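Local structure of uncharacterized protein A6V7T0 (Pseudomonas aeruginosa, 3K12) at residues R40-L43 and E44-R48. The protein is of unknown function but belongs to the YjgF-like family of small trimeric alpha/beta proteins. Residues are numbered along the deposited sequence; the frame is centred on the assembly and turned at random. Where two conformers were deposited one is given.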
ATOM      1  N   ARG D  40      14.096 -11.344  -8.849  1.00 17.02           N
ATOM      2  CA  ARG D  40      13.690 -12.084 -10.041  1.00 18.15           C
ATOM      3  C   ARG D  40      12.637 -13.134  -9.688  1.00 16.67           C
ATOM      4  O   ARG D  40      11.653 -13.264 -10.402  1.00 17.85           O
ATOM      5  CB  ARG D  40      14.885 -12.843 -10.614  1.00 18.99           C
ATOM      6  CG  ARG D  40      16.029 -11.996 -11.033  1.00 22.35           C
ATOM      7  CD  ARG D  40      17.316 -12.830 -11.369  1.00 25.15           C
ATOM      8  NE  ARG D  40      18.292 -11.879 -11.888  1.00 25.04           N
ATOM      9  CZ  ARG D  40      18.108 -11.244 -13.048  1.00 24.56           C
ATOM     10  NH1 ARG D  40      18.961 -10.333 -13.475  1.00 26.52           N
ATOM     11  NH2 ARG D  40      17.046 -11.544 -13.774  1.00 27.04           N
ATOM     12  N   GLN D  41      12.890 -13.896  -8.627  1.00 16.44           N
ATOM     13  CA  GLN D  41      11.923 -14.919  -8.169  1.00 16.11           C
ATOM     14  C   GLN D  41      10.536 -14.317  -7.940  1.00 15.38           C
ATOM     15  O   GLN D  41       9.521 -14.883  -8.371  1.00 15.54           O
ATOM     16  CB  GLN D  41      12.352 -15.597  -6.878  1.00 16.54           C
ATOM     17  CG  GLN D  41      13.525 -16.583  -7.007  1.00 19.56           C
ATOM     18  CD  GLN D  41      13.891 -17.151  -5.661  1.00 20.72           C
ATOM     19  OE1 GLN D  41      13.062 -17.771  -4.989  1.00 21.48           O
ATOM     20  NE2 GLN D  41      15.133 -16.906  -5.226  1.00 25.47           N
ATOM     21  N   ILE D  42      10.510 -13.173  -7.253  1.00 14.31           N
ATOM     22  CA  ILE D  42       9.262 -12.495  -6.928  1.00 13.82           C
ATOM     23  C   ILE D  42       8.580 -11.992  -8.183  1.00 11.98           C
ATOM     24  O   ILE D  42       7.394 -12.225  -8.371  1.00 12.19           O
ATOM     25  CB  ILE D  42       9.514 -11.356  -5.927  1.00 13.22           C
ATOM     26  CG1 ILE D  42       9.850 -11.922  -4.540  1.00 13.52           C
ATOM     27  CG2 ILE D  42       8.293 -10.399  -5.866  1.00 15.36           C
ATOM     28  CD1 ILE D  42      10.530 -10.920  -3.642  1.00 16.45           C
ATOM     29  N   LEU D  43       9.318 -11.295  -9.059  1.00 12.07           N
ATOM     30  CA  LEU D  43       8.714 -10.809 -10.267  1.00 13.53           C
ATOM     31  C   LEU D  43       8.236 -11.936 -11.165  1.00 13.04           C
ATOM     32  O   LEU D  43       7.215 -11.789 -11.844  1.00 13.10           O
ATOM     33  CB  LEU D  43       9.656  -9.864 -11.028  1.00 13.45           C
ATOM     34  CG  LEU D  43       9.930  -8.535 -10.287  1.00 13.76           C
ATOM     35  CD1 LEU D  43      11.129  -7.829 -10.960  1.00 16.33           C
ATOM     36  CD2 LEU D  43       8.720  -7.641 -10.366  1.00 15.53           C
ATOM     37  N   GLU D  44       8.971 -13.067 -11.173  1.00 14.71           N
ATOM     38  CA  GLU D  44       8.471 -14.192 -11.960  0.50 15.06           C
ATOM     39  C   GLU D  44       7.171 -14.767 -11.397  1.00 14.69           C
ATOM     40  O   GLU D  44       6.263 -15.096 -12.175  1.00 15.02           O
ATOM     41  CB  GLU D  44       9.487 -15.312 -12.114  0.50 15.95           C
ATOM     42  CG  GLU D  44       8.843 -16.453 -12.865  0.50 16.41           C
ATOM     43  CD  GLU D  44       9.805 -17.484 -13.338  0.50 20.64           C
ATOM     44  OE1 GLU D  44       9.700 -17.869 -14.525  0.50 17.83           O
ATOM     45  OE2 GLU D  44      10.636 -17.911 -12.515  0.50 22.95           O
ATOM     46  N   ASN D  45       7.064 -14.873 -10.076  1.00 14.15           N
ATOM     47  CA  ASN D  45       5.821 -15.398  -9.509  1.00 13.86           C
ATOM     48  C   ASN D  45       4.656 -14.431  -9.755  1.00 12.66           C
ATOM     49  O   ASN D  45       3.526 -14.853 -10.070  1.00 12.40           O
ATOM     50  CB  ASN D  45       5.945 -15.673  -8.012  1.00 14.39           C
ATOM     51  CG  ASN D  45       4.811 -16.568  -7.508  1.00 17.75           C
ATOM     52  OD1 ASN D  45       4.610 -17.681  -8.040  1.00 21.00           O
ATOM     53  ND2 ASN D  45       4.050 -16.100  -6.503  1.00 20.37           N
ATOM     54  N   ILE D  46       4.921 -13.117  -9.670  1.00 12.88           N
ATOM     55  CA  ILE D  46       3.915 -12.139 -10.073  1.00 13.17           C
ATOM     56  C   ILE D  46       3.464 -12.329 -11.516  1.00 12.65           C
ATOM     57  O   ILE D  46       2.285 -12.269 -11.836  1.00 14.31           O
ATOM     58  CB  ILE D  46       4.398 -10.689  -9.777  1.00 13.25           C
ATOM     59  CG1 ILE D  46       4.463 -10.465  -8.253  1.00 13.61           C
ATOM     60  CG2 ILE D  46       3.496  -9.646 -10.405  1.00 14.30           C
ATOM     61  CD1 ILE D  46       5.407  -9.324  -7.832  1.00 14.14           C
ATOM     62  N   ASP D  47       4.449 -12.559 -12.395  1.00 13.62           N
ATOM     63  CA  ASP D  47       4.167 -12.769 -13.816  1.00 13.99           C
ATOM     64  C   ASP D  47       3.217 -13.949 -14.009  1.00 12.35           C
ATOM     65  O   ASP D  47       2.279 -13.880 -14.784  1.00 12.82           O
ATOM     66  CB  ASP D  47       5.484 -13.031 -14.596  1.00 14.12           C
ATOM     67  CG  ASP D  47       5.525 -12.307 -15.937  1.00 16.40           C
ATOM     68  OD1 ASP D  47       5.262 -11.111 -15.988  1.00 17.04           O
ATOM     69  OD2 ASP D  47       5.899 -12.923 -16.961  1.00 17.71           O
ATOM     70  N   ARG D  48       3.527 -15.039 -13.315  1.00 12.82           N
ATOM     71  CA  ARG D  48       2.749 -16.295 -13.427  1.00 13.95           C
ATOM     72  C   ARG D  48       1.328 -16.036 -12.963  1.00 13.28           C
ATOM     73  O   ARG D  48       0.375 -16.403 -13.637  1.00 14.38           O
ATOM     74  CB  ARG D  48       3.390 -17.387 -12.610  1.00 15.58           C
ATOM     75  CG  ARG D  48       2.593 -18.679 -12.562  1.00 17.51           C
ATOM     76  CD  ARG D  48       3.219 -19.688 -11.619  1.00 19.85           C
ATOM     77  NE  ARG D  48       3.113 -19.284 -10.224  1.00 21.20           N
ATOM     78  CZ  ARG D  48       1.999 -19.400  -9.490  1.00 21.52           C
ATOM     79  NH1 ARG D  48       2.002 -19.009  -8.231  1.00 24.00           N
ATOM     80  NH2 ARG D  48       0.884 -19.898 -10.001  1.00 23.06           N
TER
HETATM   81  O   HOH W   1       6.000  -9.668 -13.591  1.00 17.43           O
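The carbonyl oxygen of Leu43 is gripped twice: the backbone N of Asp47 donates to it at 2.9 Å, and a water donates to the same Leu43 O at 3.0 Å. That water also gives a hydrogen to Asp47 OD1, 2.9 Å away, and so ties the carboxylate back to the turn beneath it. The other carboxylate oxygen, OD2, is held in a salt bridge with Arg57, so the two carboxylate oxygens have different partners. Three further i to i+4 bonds run alongside, from Glu44 N to Arg40 O, Asn45 N to Gln41 O and Ile46 N to Ile42 O; the last is the straightest, with an N-H...O angle of 170°. All belong to the middle of helix 35-52, which packs on the mixed beta-sheet in the alpha/beta fold of YjgF-like proteins. On the sheet-facing side the side chains of Ile42 and Ile46 run alongside each other in the same direction, and Ile42 CG2 meets Ile46 CD1 at 3.7 Å. With CG1 of Ile46 anti to the carbonyl carbon (chi1 -68°), its methylene packs on the preceding turn, 3.4 Å from Ile42 O. Both isoleucines rest on Gln26 of strand 20-26 and on strand 106-113, Ile42 at Val106 and Met108 and Ile46 at Val110, while Leu43 touches Met108 and also Val79 and Trp83 of helix 73-83. Elsewhere on the helix, Arg48 takes Asn45 side-on: NE at 3.1 Å and NH1 at 2.9 Å both donate to Asn45 OD1, which lies in the guanidinium plane at its edge. The two nitrogens approach from one face of the amide. Asn45 ND2 bonds to Gln26, while Arg48 NH2 forms a salt bridge with Glu6.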